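Local coordinates for protein FMN-dependent NADH-azoreductase 1 (Bacillus anthracis, PDB 3U7I) that probably reduces quinones and cleaves the azo bond of aromatic azo compounds, using NADH and a bound FMN, at residues C[31-36]-C[208-213]; C[111-116]-C[168-173]; C[119-124]-C[175-180]. One frame throughout, in Å; residues are numbered along the deposited sequence.

From the N terminus, the chain runs from strand 6-11 into helix 22-37, through strands 43-48 and 97-103 to helix 111-120, then by strand 143-149 to helix 165-177, and by strand 181-187 to helix 195-214. Contact 1 (31-36 with 208-213) closes a loop of 171 residues, nearly the whole domain in sequence. Contacts 2 and 3, closing loops of 51 and 50 residues, are nested within it and cross one another. They join the same two helices, first between the start of helix 111-120 and the middle of helix 165-177, then at their C-terminal ends, and meet where Met173 SE lies 3.9 Å from Met121 SE. Contact 1 does not touch this pair; its centre lies about 24 Å from that of contact 2.

Contact 1 (C[31-36]-C[208-213]); sequences LESYKE and EAASRL
Tyr34 and Ala210 mark the point where helices 22-37 and 195-214 come together, their CA atoms 4.8 Å apart, with the local axes approaching to 8.6 Å at a signed crossing angle of -30°. Such close backbones need a small residue at the crossing, and Ala210 supplies it: its single methyl points at segment 31-36 and lies 3.8 Å from the backbone N of Tyr34. The same CB also meets Ser33, whose OG comes to 3.4 Å from it. Ser33 holds that hydroxyl anti to its own N (chi1 -177°), which swings OG out over the methyl; the touch is van der Waals packing, and a short side chain suits so narrow a place.

Tyr34 supplies the larger surface. Its ring turns an edge to the carbonyl O of Ala210, which lies in the ring plane 4.0 Å from CD1. Farther on, CE1 rests against Leu213 CB at 3.8 Å, and the two side chains cross at about a right angle. No hydrogen bond links the segments, so the union depends on shape and on burying apolar surface. The phenol oxygen, at the inner end of this otherwise apolar ring, is satisfied by a hydrogen bond with Thr7 OG1 on strand 6-11, while Phe30 meets the ring and is touched by both Ala210 and Leu213.

Two helices running in roughly the same direction, the first and last long ones of the domain, packed side by side on one face of the parallel sheet are characteristic of the flavodoxin-like fold.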
ATOM      1  N   LEU C  31      18.679  12.219  12.667  1.00 24.23           N
ATOM      2  CA  LEU C  31      18.858  13.540  12.070  1.00 26.56           C
ATOM      3  C   LEU C  31      19.886  14.382  12.820  1.00 28.67           C
ATOM      4  O   LEU C  31      20.694  15.089  12.208  1.00 28.19           O
ATOM      5  CB  LEU C  31      17.521  14.277  11.963  1.00 29.07           C
ATOM      6  CG  LEU C  31      17.534  15.554  11.111  1.00 29.70           C
ATOM      7  CD1 LEU C  31      17.873  15.242   9.658  1.00 25.47           C
ATOM      8  CD2 LEU C  31      16.201  16.284  11.210  1.00 29.79           C
ATOM      9  N   GLU C  32      19.854  14.301  14.146  1.00 29.09           N
ATOM     10  CA  GLU C  32      20.831  14.994  14.981  1.00 30.53           C
ATOM     11  C   GLU C  32      22.241  14.496  14.676  1.00 30.90           C
ATOM     12  O   GLU C  32      23.170  15.282  14.478  1.00 33.42           O
ATOM     13  CB  GLU C  32      20.501  14.780  16.456  1.00 34.67           C
ATOM     14  CG  GLU C  32      21.425  15.512  17.418  1.00 44.13           C
ATOM     15  CD  GLU C  32      21.073  15.266  18.880  1.00 53.24           C
ATOM     16  OE1 GLU C  32      20.042  14.609  19.155  1.00 54.10           O
ATOM     17  OE2 GLU C  32      21.833  15.735  19.755  1.00 58.31           O
ATOM     18  N   SER C  33      22.385  13.176  14.628  1.00 32.55           N
ATOM     19  CA  SER C  33      23.652  12.524  14.304  1.00 35.56           C
ATOM     20  C   SER C  33      24.151  12.866  12.885  1.00 33.10           C
ATOM     21  O   SER C  33      25.324  13.219  12.686  1.00 33.04           O
ATOM     22  CB  SER C  33      23.495  11.008  14.474  1.00 39.07           C
ATOM     23  OG  SER C  33      24.709  10.324  14.235  1.00 43.11           O
ATOM     24  N   TYR C  34      23.248  12.764  11.913  1.00 27.99           N
ATOM     25  CA  TYR C  34      23.535  13.106  10.523  1.00 27.75           C
ATOM     26  C   TYR C  34      24.015  14.548  10.384  1.00 29.22           C
ATOM     27  O   TYR C  34      25.042  14.807   9.748  1.00 30.07           O
ATOM     28  CB  TYR C  34      22.270  12.902   9.695  1.00 24.67           C
ATOM     29  CG  TYR C  34      22.445  12.905   8.193  1.00 22.84           C
ATOM     30  CD1 TYR C  34      23.340  12.039   7.566  1.00 22.00           C
ATOM     31  CD2 TYR C  34      21.659  13.726   7.394  1.00 22.50           C
ATOM     32  CE1 TYR C  34      23.473  12.016   6.172  1.00 19.83           C
ATOM     33  CE2 TYR C  34      21.779  13.712   6.006  1.00 22.46           C
ATOM     34  CZ  TYR C  34      22.690  12.854   5.400  1.00 23.12           C
ATOM     35  OH  TYR C  34      22.804  12.845   4.024  1.00 25.12           O
ATOM     36  N   LYS C  35      23.268  15.483  10.975  1.00 29.21           N
ATOM     37  CA  LYS C  35      23.593  16.906  10.869  1.00 30.47           C
ATOM     38  C   LYS C  35      25.007  17.258  11.361  1.00 31.48           C
ATOM     39  O   LYS C  35      25.590  18.246  10.916  1.00 30.63           O
ATOM     40  CB  LYS C  35      22.542  17.761  11.584  1.00 33.09           C
ATOM     41  CG  LYS C  35      21.226  17.911  10.829  1.00 33.44           C
ATOM     42  CD  LYS C  35      20.337  18.951  11.506  1.00 37.09           C
ATOM     43  CE  LYS C  35      18.895  18.889  11.008  1.00 41.62           C
ATOM     44  NZ  LYS C  35      18.597  19.756   9.827  1.00 42.32           N
ATOM     45  N   GLU C  36      25.556  16.443  12.261  1.00 34.77           N
ATOM     46  CA  GLU C  36      26.917  16.647  12.772  1.00 39.78           C
ATOM     47  C   GLU C  36      27.984  16.258  11.764  1.00 37.52           C
ATOM     48  O   GLU C  36      29.109  16.758  11.817  1.00 38.54           O
ATOM     49  CB  GLU C  36      27.158  15.795  14.015  1.00 47.37           C
ATOM     50  CG  GLU C  36      26.455  16.247  15.269  1.00 56.97           C
ATOM     51  CD  GLU C  36      26.615  15.241  16.393  1.00 62.70           C
ATOM     52  OE1 GLU C  36      27.606  14.474  16.369  1.00 62.33           O
ATOM     53  OE2 GLU C  36      25.741  15.209  17.290  1.00 65.53           O
ATOM     54  N   GLU C 208      25.353   4.576  13.104  1.00 28.73           N
ATOM     55  CA  GLU C 208      26.189   3.932  12.103  1.00 32.12           C
ATOM     56  C   GLU C 208      25.750   4.284  10.678  1.00 31.59           C
ATOM     57  O   GLU C 208      26.591   4.454   9.796  1.00 30.09           O
ATOM     58  CB  GLU C 208      26.187   2.416  12.320  1.00 39.59           C
ATOM     59  CG  GLU C 208      26.816   1.993  13.640  1.00 48.47           C
ATOM     60  CD  GLU C 208      26.385   0.604  14.092  1.00 59.10           C
ATOM     61  OE1 GLU C 208      25.191   0.256  13.926  1.00 64.15           O
ATOM     62  OE2 GLU C 208      27.239  -0.141  14.623  1.00 61.95           O
ATOM     63  N   ALA C 209      24.437   4.398  10.456  1.00 29.97           N
ATOM     64  CA  ALA C 209      23.896   4.797   9.152  1.00 27.96           C
ATOM     65  C   ALA C 209      24.231   6.249   8.820  1.00 27.51           C
ATOM     66  O   ALA C 209      24.523   6.581   7.669  1.00 28.06           O
ATOM     67  CB  ALA C 209      22.383   4.585   9.108  1.00 26.37           C
ATOM     68  N   ALA C 210      24.177   7.109   9.837  1.00 28.54           N
ATOM     69  CA  ALA C 210      24.526   8.520   9.695  1.00 28.23           C
ATOM     70  C   ALA C 210      25.988   8.694   9.276  1.00 29.89           C
ATOM     71  O   ALA C 210      26.289   9.476   8.372  1.00 29.20           O
ATOM     72  CB  ALA C 210      24.248   9.266  10.997  1.00 27.30           C
ATOM     73  N   SER C 211      26.886   7.966   9.940  1.00 30.61           N
ATOM     74  CA  SER C 211      28.306   7.957   9.586  1.00 31.32           C
ATOM     75  C   SER C 211      28.497   7.495   8.147  1.00 32.26           C
ATOM     76  O   SER C 211      29.213   8.127   7.362  1.00 32.43           O
ATOM     77  CB  SER C 211      29.089   7.017  10.508  1.00 31.80           C
ATOM     78  OG  SER C 211      29.137   7.517  11.827  1.00 38.63           O
ATOM     79  N   ARG C 212      27.872   6.368   7.818  1.00 30.52           N
ATOM     80  CA  ARG C 212      27.963   5.804   6.480  1.00 31.28           C
ATOM     81  C   ARG C 212      27.512   6.817   5.427  1.00 29.21           C
ATOM     82  O   ARG C 212      28.264   7.133   4.498  1.00 29.08           O
ATOM     83  CB  ARG C 212      27.136   4.513   6.375  1.00 32.18           C
ATOM     84  CG  ARG C 212      27.273   3.796   5.026  1.00 33.03           C
ATOM     85  CD  ARG C 212      26.528   2.465   5.001  1.00 33.02           C
ATOM     86  NE  ARG C 212      25.088   2.640   5.133  1.00 34.91           N
ATOM     87  CZ  ARG C 212      24.278   2.986   4.135  1.00 35.19           C
ATOM     88  NH1 ARG C 212      24.766   3.211   2.921  1.00 35.19           N
ATOM     89  NH2 ARG C 212      22.978   3.119   4.357  1.00 32.95           N
ATOM     90  N   LEU C 213      26.296   7.338   5.584  1.00 26.77           N
ATOM     91  CA  LEU C 213      25.729   8.243   4.586  1.00 25.58           C
ATOM     92  C   LEU C 213      26.530   9.538   4.442  1.00 25.04           C
ATOM     93  O   LEU C 213      26.643  10.078   3.346  1.00 26.38           O
ATOM     94  CB  LEU C 213      24.249   8.537   4.875  1.00 27.02           C
ATOM     95  CG  LEU C 213      23.240   7.399   4.642  1.00 25.86           C
ATOM     96  CD1 LEU C 213      21.870   7.755   5.213  1.00 26.38           C
ATOM     97  CD2 LEU C 213      23.134   7.032   3.159  1.00 23.10           C
TER

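Contact 2 (C[111-116]-C[168-173]); sequences SKLKDY and KYLKAM
Leu113 and Lys114 carry this contact from helix 111-120, facing Leu170 and Tyr169 of helix 165-177. The backbones stay well apart, the closest CA atoms being those of Leu113 and Leu170 at 9.8 Å, so long side chains have to bridge the distance.

At the start of the helix, Ser111 OG hydrogen-bonds to Asp115 OD1 of the second subunit. One turn is braced next by Lys112, whose NZ forms a salt bridge with Asp115 OD2 at 2.8 Å, approaching the anti side of the carboxylate and 25° out of its plane. Leu113 points toward the other helix: with CG anti to the backbone N (chi1 -173°), it reaches tip to tip toward Leu170, and its CD2 sits 4.0 Å from Leu170 CD1 and 4.1 Å from Leu170 CD2. Branched, purely apolar ends suit this buried meeting of methyls.

Lys114 follows and crosses Tyr169 at about a right angle, its CD and CE methylenes both 4.0 Å from Tyr169 OH. Bends at chi2 and chi4 fold the chain so that the aliphatic part packs while NZ turns to other partners, Asp118 one turn on and the backbone O of His105 of the second subunit. The phenol oxygen likewise bonds to Asn106 O of that subunit, so both polar ends are satisfied although buried. Asp115 completes the walk: besides its carboxylate bonds, it gives its backbone O to Asn119 ND2.

Two helices on one face of the flavodoxin-like sheet thus present their polar ends to a partner copy, an arrangement that belongs to the homodimer interface of this azoreductase.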
ATOM      1  N   SER C 111      -0.965   4.011   3.484  1.00 19.12           N
ATOM      2  CA  SER C 111      -1.697   4.440   2.291  1.00 17.40           C
ATOM      3  C   SER C 111      -1.107   5.696   1.649  1.00 14.93           C
ATOM      4  O   SER C 111      -1.000   5.775   0.425  1.00 13.83           O
ATOM      5  CB  SER C 111      -3.173   4.655   2.605  1.00 15.78           C
ATOM      6  OG  SER C 111      -3.333   5.586   3.654  1.00 18.11           O
ATOM      7  N   LYS C 112      -0.727   6.679   2.463  1.00 15.08           N
ATOM      8  CA  LYS C 112      -0.175   7.915   1.899  1.00 14.33           C
ATOM      9  C   LYS C 112       1.215   7.711   1.282  1.00 13.44           C
ATOM     10  O   LYS C 112       1.611   8.461   0.400  1.00 13.12           O
ATOM     11  CB  LYS C 112      -0.192   9.082   2.905  1.00 13.61           C
ATOM     12  CG  LYS C 112      -1.589   9.579   3.287  1.00 13.59           C
ATOM     13  CD  LYS C 112      -2.469   9.926   2.079  1.00 15.72           C
ATOM     14  CE  LYS C 112      -1.904  11.080   1.236  1.00 18.40           C
ATOM     15  NZ  LYS C 112      -2.860  11.507   0.141  1.00 17.68           N
ATOM     16  N   LEU C 113       1.942   6.678   1.711  1.00 13.97           N
ATOM     17  CA  LEU C 113       3.222   6.352   1.065  1.00 14.75           C
ATOM     18  C   LEU C 113       2.988   5.738  -0.325  1.00 15.47           C
ATOM     19  O   LEU C 113       3.775   5.952  -1.252  1.00 13.08           O
ATOM     20  CB  LEU C 113       4.088   5.435   1.941  1.00 11.41           C
ATOM     21  CG  LEU C 113       5.510   5.153   1.451  1.00 11.53           C
ATOM     22  CD1 LEU C 113       6.233   6.445   1.081  1.00  9.42           C
ATOM     23  CD2 LEU C 113       6.308   4.374   2.497  1.00 12.36           C
ATOM     24  N   LYS C 114       1.901   4.984  -0.470  1.00 15.49           N
ATOM     25  CA  LYS C 114       1.478   4.536  -1.799  1.00 14.29           C
ATOM     26  C   LYS C 114       1.154   5.736  -2.694  1.00 15.47           C
ATOM     27  O   LYS C 114       1.603   5.783  -3.839  1.00 15.85           O
ATOM     28  CB  LYS C 114       0.280   3.582  -1.724  1.00 12.34           C
ATOM     29  CG  LYS C 114      -0.152   3.033  -3.090  1.00 11.98           C
ATOM     30  CD  LYS C 114       1.057   2.563  -3.912  1.00 13.73           C
ATOM     31  CE  LYS C 114       0.666   1.708  -5.136  1.00 13.03           C
ATOM     32  NZ  LYS C 114      -0.306   2.354  -6.061  1.00 12.57           N
ATOM     33  N   ASP C 115       0.389   6.704  -2.180  1.00 16.27           N
ATOM     34  CA  ASP C 115       0.101   7.924  -2.937  1.00 13.65           C
ATOM     35  C   ASP C 115       1.398   8.622  -3.338  1.00 14.69           C
ATOM     36  O   ASP C 115       1.513   9.147  -4.452  1.00 17.19           O
ATOM     37  CB  ASP C 115      -0.738   8.908  -2.125  1.00 12.79           C
ATOM     38  CG  ASP C 115      -2.161   8.457  -1.957  1.00 15.94           C
ATOM     39  OD1 ASP C 115      -2.620   7.617  -2.758  1.00 16.71           O
ATOM     40  OD2 ASP C 115      -2.827   8.962  -1.034  1.00 17.23           O
ATOM     41  N   TYR C 116       2.364   8.645  -2.423  1.00 12.89           N
ATOM     42  CA  TYR C 116       3.648   9.274  -2.725  1.00 14.50           C
ATOM     43  C   TYR C 116       4.363   8.511  -3.843  1.00 15.21           C
ATOM     44  O   TYR C 116       4.921   9.124  -4.758  1.00 15.42           O
ATOM     45  CB  TYR C 116       4.532   9.375  -1.472  1.00 12.48           C
ATOM     46  CG  TYR C 116       5.829  10.123  -1.707  1.00 13.68           C
ATOM     47  CD1 TYR C 116       5.862  11.516  -1.729  1.00 13.43           C
ATOM     48  CD2 TYR C 116       7.018   9.434  -1.917  1.00 12.27           C
ATOM     49  CE1 TYR C 116       7.065  12.205  -1.948  1.00 15.12           C
ATOM     50  CE2 TYR C 116       8.222  10.112  -2.145  1.00 12.20           C
ATOM     51  CZ  TYR C 116       8.240  11.485  -2.154  1.00 14.43           C
ATOM     52  OH  TYR C 116       9.440  12.139  -2.376  1.00 15.69           O
ATOM     53  N   LYS C 168       9.752  -5.191   1.507  1.00 17.28           N
ATOM     54  CA  LYS C 168       9.894  -5.859   0.216  1.00 18.24           C
ATOM     55  C   LYS C 168       9.550  -4.915  -0.934  1.00 19.25           C
ATOM     56  O   LYS C 168      10.303  -4.794  -1.906  1.00 22.17           O
ATOM     57  CB  LYS C 168       9.031  -7.129   0.170  1.00 13.17           C
ATOM     58  CG  LYS C 168       9.574  -8.231   1.060  1.00 16.15           C
ATOM     59  CD  LYS C 168       8.748  -9.501   0.959  1.00 17.50           C
ATOM     60  CE  LYS C 168       9.494 -10.679   1.582  1.00 20.04           C
ATOM     61  NZ  LYS C 168       8.807 -11.960   1.256  1.00 26.43           N
ATOM     62  N   TYR C 169       8.424  -4.225  -0.806  1.00 13.35           N
ATOM     63  CA  TYR C 169       7.983  -3.300  -1.836  1.00 13.93           C
ATOM     64  C   TYR C 169       8.947  -2.130  -1.990  1.00 15.44           C
ATOM     65  O   TYR C 169       9.405  -1.842  -3.099  1.00 17.11           O
ATOM     66  CB  TYR C 169       6.582  -2.794  -1.521  1.00 15.23           C
ATOM     67  CG  TYR C 169       6.057  -1.774  -2.494  1.00 13.73           C
ATOM     68  CD1 TYR C 169       5.595  -2.157  -3.745  1.00 16.02           C
ATOM     69  CD2 TYR C 169       6.017  -0.428  -2.163  1.00 14.92           C
ATOM     70  CE1 TYR C 169       5.103  -1.230  -4.639  1.00 16.61           C
ATOM     71  CE2 TYR C 169       5.529   0.511  -3.051  1.00 14.66           C
ATOM     72  CZ  TYR C 169       5.071   0.110  -4.289  1.00 15.73           C
ATOM     73  OH  TYR C 169       4.568   1.040  -5.180  1.00 14.77           O
ATOM     74  N   LEU C 170       9.273  -1.456  -0.891  1.00 13.79           N
ATOM     75  CA  LEU C 170      10.162  -0.292  -0.989  1.00 13.04           C
ATOM     76  C   LEU C 170      11.527  -0.621  -1.600  1.00 15.58           C
ATOM     77  O   LEU C 170      11.978   0.084  -2.501  1.00 17.04           O
ATOM     78  CB  LEU C 170      10.314   0.424   0.361  1.00 15.55           C
ATOM     79  CG  LEU C 170       9.042   1.107   0.875  1.00 17.07           C
ATOM     80  CD1 LEU C 170       9.228   1.609   2.295  1.00 17.95           C
ATOM     81  CD2 LEU C 170       8.637   2.243  -0.055  1.00 17.32           C
ATOM     82  N   LYS C 171      12.186  -1.677  -1.112  1.00 15.96           N
ATOM     83  CA  LYS C 171      13.473  -2.088  -1.671  1.00 15.30           C
ATOM     84  C   LYS C 171      13.360  -2.354  -3.179  1.00 18.04           C
ATOM     85  O   LYS C 171      14.190  -1.890  -3.977  1.00 17.58           O
ATOM     86  CB  LYS C 171      13.988  -3.352  -0.978  1.00 17.55           C
ATOM     87  CG  LYS C 171      15.442  -3.684  -1.320  1.00 19.85           C
ATOM     88  CD  LYS C 171      15.873  -4.991  -0.698  1.00 23.88           C
ATOM     89  CE  LYS C 171      17.358  -5.202  -0.888  1.00 28.40           C
ATOM     90  NZ  LYS C 171      17.732  -6.584  -0.497  1.00 32.62           N
ATOM     91  N   ALA C 172      12.323  -3.111  -3.550  1.00 19.26           N
ATOM     92  CA  ALA C 172      12.070  -3.488  -4.945  1.00 19.06           C
ATOM     93  C   ALA C 172      11.886  -2.275  -5.856  1.00 18.80           C
ATOM     94  O   ALA C 172      12.547  -2.172  -6.903  1.00 19.58           O
ATOM     95  CB  ALA C 172      10.848  -4.420  -5.043  1.00 17.98           C
HETATM   96  N   MSE C 173      10.985  -1.370  -5.458  1.00 13.69           N
HETATM   97  CA  MSE C 173      10.667  -0.198  -6.267  1.00 15.88           C
HETATM   98  C   MSE C 173      11.898   0.679  -6.427  1.00 18.37           C
HETATM   99  O   MSE C 173      12.225   1.123  -7.533  1.00 16.67           O
HETATM  100  CB  MSE C 173       9.533   0.610  -5.647  1.00 13.61           C
HETATM  101  CG  MSE C 173       8.194  -0.121  -5.658  1.00 15.23           C
HETATM  102 SE   MSE C 173       7.617  -0.696  -7.434  0.71 20.43          SE
HETATM  103  CE  MSE C 173       8.098  -2.573  -7.339  1.00 15.88           C
TER

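Contact 3 (C[119-124]-C[175-180]); sequences NIMIAR and NFLGIE
Met121, modelled as selenomethionine, reaches from the end of helix 111-120 to touch Phe176 and Leu177 near the end of helix 165-177. Its terminal CE lies 4.1 Å from both CE2 and CD2 of Phe176, approaching the ring obliquely, while nearer the backbone its CG stands 4.3 Å from Leu177 CD1. A long, flexible, unbranched side chain suits this place: it is extended as far as SE and then bends (chi3 64°), turning the methyl to the ring. Phe176 and Leu177 both point toward 119-124, and their apolar surfaces make the contact without any hydrogen bond between the segments.

Both sides are positioned by helix ends. Met121 is the first residue to leave helical angles, and Thr126 OG1 bonds to Ile120 O and Ile122 N, of the residues flanking it, and so fixes the backbone there. On the other side a Schellman motif finishes the helix: Ile179 N bonds to Phe174 O, and Gly178 N makes a weak bond to Asn175 O. Gly178 takes a positive phi (118°), at which a side chain would run into the preceding carbonyl, so glycine fits there.

Beyond, the ring of Phe176 meets Trp159 of the second subunit, and Leu177 makes backbone bonds with Leu138. Ile120 packs on Phe92 of helix 76-94, and after Gly178 the chain passes through Ile179 and Glu180 into strand 181-187, outermost in the parallel sheet within this chain.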
ATOM      1  N   ASN C 119       3.176   9.538  -7.111  1.00 15.48           N
ATOM      2  CA  ASN C 119       3.664  10.856  -7.540  1.00 16.47           C
ATOM      3  C   ASN C 119       5.070  10.815  -8.151  1.00 17.57           C
ATOM      4  O   ASN C 119       5.397  11.614  -9.030  1.00 16.88           O
ATOM      5  CB  ASN C 119       3.671  11.829  -6.358  1.00 14.48           C
ATOM      6  CG  ASN C 119       2.306  12.434  -6.081  1.00 17.67           C
ATOM      7  OD1 ASN C 119       2.034  13.566  -6.478  1.00 17.64           O
ATOM      8  ND2 ASN C 119       1.445  11.686  -5.387  1.00 16.26           N
ATOM      9  N   ILE C 120       5.899   9.879  -7.680  1.00 17.09           N
ATOM     10  CA  ILE C 120       7.310   9.848  -8.068  1.00 14.85           C
ATOM     11  C   ILE C 120       7.681   8.758  -9.087  1.00 16.66           C
ATOM     12  O   ILE C 120       8.745   8.829  -9.707  1.00 17.52           O
ATOM     13  CB  ILE C 120       8.228   9.729  -6.834  1.00 14.67           C
ATOM     14  CG1 ILE C 120       8.044   8.363  -6.171  1.00 17.13           C
ATOM     15  CG2 ILE C 120       7.960  10.884  -5.851  1.00 14.74           C
ATOM     16  CD1 ILE C 120       9.146   8.001  -5.225  1.00 22.34           C
HETATM   17  N   MSE C 121       6.828   7.749  -9.263  1.00 14.50           N
HETATM   18  CA  MSE C 121       7.082   6.759 -10.321  1.00 18.02           C
HETATM   19  C   MSE C 121       6.389   7.181 -11.608  1.00 19.89           C
HETATM   20  O   MSE C 121       5.216   6.844 -11.837  1.00 21.92           O
HETATM   21  CB  MSE C 121       6.655   5.351  -9.905  1.00 18.28           C
HETATM   22  CG  MSE C 121       7.547   4.749  -8.836  1.00 17.51           C
HETATM   23 SE   MSE C 121       6.958   2.994  -8.351  0.60 24.66          SE
HETATM   24  CE  MSE C 121       7.254   2.104 -10.066  1.00 18.11           C
ATOM     25  N   ILE C 122       7.127   7.929 -12.435  1.00 19.31           N
ATOM     26  CA  ILE C 122       6.582   8.595 -13.616  1.00 21.40           C
ATOM     27  C   ILE C 122       7.443   8.272 -14.836  1.00 22.66           C
ATOM     28  O   ILE C 122       8.665   8.424 -14.789  1.00 20.73           O
ATOM     29  CB  ILE C 122       6.535  10.136 -13.406  1.00 17.44           C
ATOM     30  CG1 ILE C 122       5.689  10.487 -12.177  1.00 19.09           C
ATOM     31  CG2 ILE C 122       6.002  10.858 -14.634  1.00 19.45           C
ATOM     32  CD1 ILE C 122       4.247  10.120 -12.310  1.00 20.74           C
ATOM     33  N   ALA C 123       6.806   7.819 -15.919  1.00 24.67           N
ATOM     34  CA  ALA C 123       7.525   7.453 -17.139  1.00 23.33           C
ATOM     35  C   ALA C 123       8.201   8.672 -17.762  1.00 25.42           C
ATOM     36  O   ALA C 123       7.665   9.786 -17.722  1.00 26.44           O
ATOM     37  CB  ALA C 123       6.590   6.779 -18.140  1.00 26.56           C
ATOM     38  N   ARG C 124       9.380   8.455 -18.336  1.00 27.98           N
ATOM     39  CA  ARG C 124      10.159   9.538 -18.930  1.00 31.47           C
ATOM     40  C   ARG C 124      10.802  10.448 -17.872  1.00 30.14           C
ATOM     41  O   ARG C 124      11.554  11.371 -18.214  1.00 33.01           O
ATOM     42  CB  ARG C 124       9.295  10.353 -19.907  1.00 39.33           C
ATOM     43  CG  ARG C 124       9.067   9.681 -21.274  1.00 48.69           C
ATOM     44  CD  ARG C 124       7.831  10.222 -21.991  1.00 55.46           C
ATOM     45  NE  ARG C 124       7.842  11.680 -22.092  1.00 62.65           N
ATOM     46  CZ  ARG C 124       6.776  12.455 -21.899  1.00 66.64           C
ATOM     47  NH1 ARG C 124       6.879  13.775 -22.009  1.00 68.65           N
ATOM     48  NH2 ARG C 124       5.603  11.912 -21.594  1.00 66.49           N
ATOM     49  N   ASN C 175      15.060  -0.100  -6.085  1.00 17.68           N
ATOM     50  CA  ASN C 175      16.066  -0.790  -6.894  1.00 22.95           C
ATOM     51  C   ASN C 175      15.714  -0.689  -8.376  1.00 22.16           C
ATOM     52  O   ASN C 175      16.577  -0.450  -9.235  1.00 21.31           O
ATOM     53  CB  ASN C 175      16.241  -2.250  -6.484  1.00 27.99           C
ATOM     54  CG  ASN C 175      17.422  -2.902  -7.188  1.00 35.96           C
ATOM     55  OD1 ASN C 175      18.542  -2.916  -6.668  1.00 40.05           O
ATOM     56  ND2 ASN C 175      17.180  -3.438  -8.381  1.00 37.65           N
ATOM     57  N   PHE C 176      14.429  -0.858  -8.664  1.00 20.47           N
ATOM     58  CA  PHE C 176      13.929  -0.652 -10.014  1.00 21.67           C
ATOM     59  C   PHE C 176      14.290   0.741 -10.552  1.00 21.35           C
ATOM     60  O   PHE C 176      14.803   0.867 -11.663  1.00 23.20           O
ATOM     61  CB  PHE C 176      12.419  -0.878 -10.066  1.00 21.89           C
ATOM     62  CG  PHE C 176      11.794  -0.455 -11.354  1.00 21.20           C
ATOM     63  CD1 PHE C 176      12.170  -1.057 -12.548  1.00 21.43           C
ATOM     64  CD2 PHE C 176      10.827   0.540 -11.374  1.00 20.97           C
ATOM     65  CE1 PHE C 176      11.593  -0.670 -13.748  1.00 21.75           C
ATOM     66  CE2 PHE C 176      10.245   0.933 -12.568  1.00 21.74           C
ATOM     67  CZ  PHE C 176      10.632   0.327 -13.758  1.00 21.07           C
ATOM     68  N   LEU C 177      14.018   1.783  -9.767  1.00 17.00           N
ATOM     69  CA  LEU C 177      14.316   3.150 -10.180  1.00 16.82           C
ATOM     70  C   LEU C 177      15.812   3.368 -10.394  1.00 18.85           C
ATOM     71  O   LEU C 177      16.211   4.289 -11.104  1.00 17.91           O
ATOM     72  CB  LEU C 177      13.771   4.164  -9.161  1.00 17.02           C
ATOM     73  CG  LEU C 177      12.243   4.236  -9.050  1.00 16.42           C
ATOM     74  CD1 LEU C 177      11.783   5.414  -8.169  1.00 15.85           C
ATOM     75  CD2 LEU C 177      11.604   4.304 -10.444  1.00 14.97           C
ATOM     76  N   GLY C 178      16.630   2.514  -9.781  1.00 21.87           N
ATOM     77  CA  GLY C 178      18.079   2.615  -9.880  1.00 24.13           C
ATOM     78  C   GLY C 178      18.768   2.857  -8.546  1.00 22.60           C
ATOM     79  O   GLY C 178      19.998   2.920  -8.462  1.00 20.27           O
ATOM     80  N   ILE C 179      17.969   3.006  -7.497  1.00 21.90           N
ATOM     81  CA  ILE C 179      18.506   3.272  -6.165  1.00 22.86           C
ATOM     82  C   ILE C 179      18.823   1.932  -5.491  1.00 22.79           C
ATOM     83  O   ILE C 179      17.941   1.245  -4.964  1.00 24.61           O
ATOM     84  CB  ILE C 179      17.542   4.177  -5.330  1.00 24.22           C
ATOM     85  CG1 ILE C 179      17.204   5.455  -6.119  1.00 23.92           C
ATOM     86  CG2 ILE C 179      18.136   4.493  -3.963  1.00 22.80           C
ATOM     87  CD1 ILE C 179      16.016   6.223  -5.599  1.00 24.92           C
ATOM     88  N   GLU C 180      20.094   1.555  -5.546  1.00 24.17           N
ATOM     89  CA  GLU C 180      20.520   0.228  -5.138  1.00 28.53           C
ATOM     90  C   GLU C 180      21.195   0.216  -3.775  1.00 29.32           C
ATOM     91  O   GLU C 180      21.344  -0.843  -3.162  1.00 32.03           O
ATOM     92  CB  GLU C 180      21.442  -0.364  -6.198  1.00 32.96           C
ATOM     93  CG  GLU C 180      20.771  -0.485  -7.550  1.00 37.37           C
ATOM     94  CD  GLU C 180      21.614  -1.225  -8.558  1.00 44.11           C
ATOM     95  OE1 GLU C 180      22.860  -1.164  -8.454  1.00 44.50           O
ATOM     96  OE2 GLU C 180      21.026  -1.870  -9.453  1.00 47.40           O
TER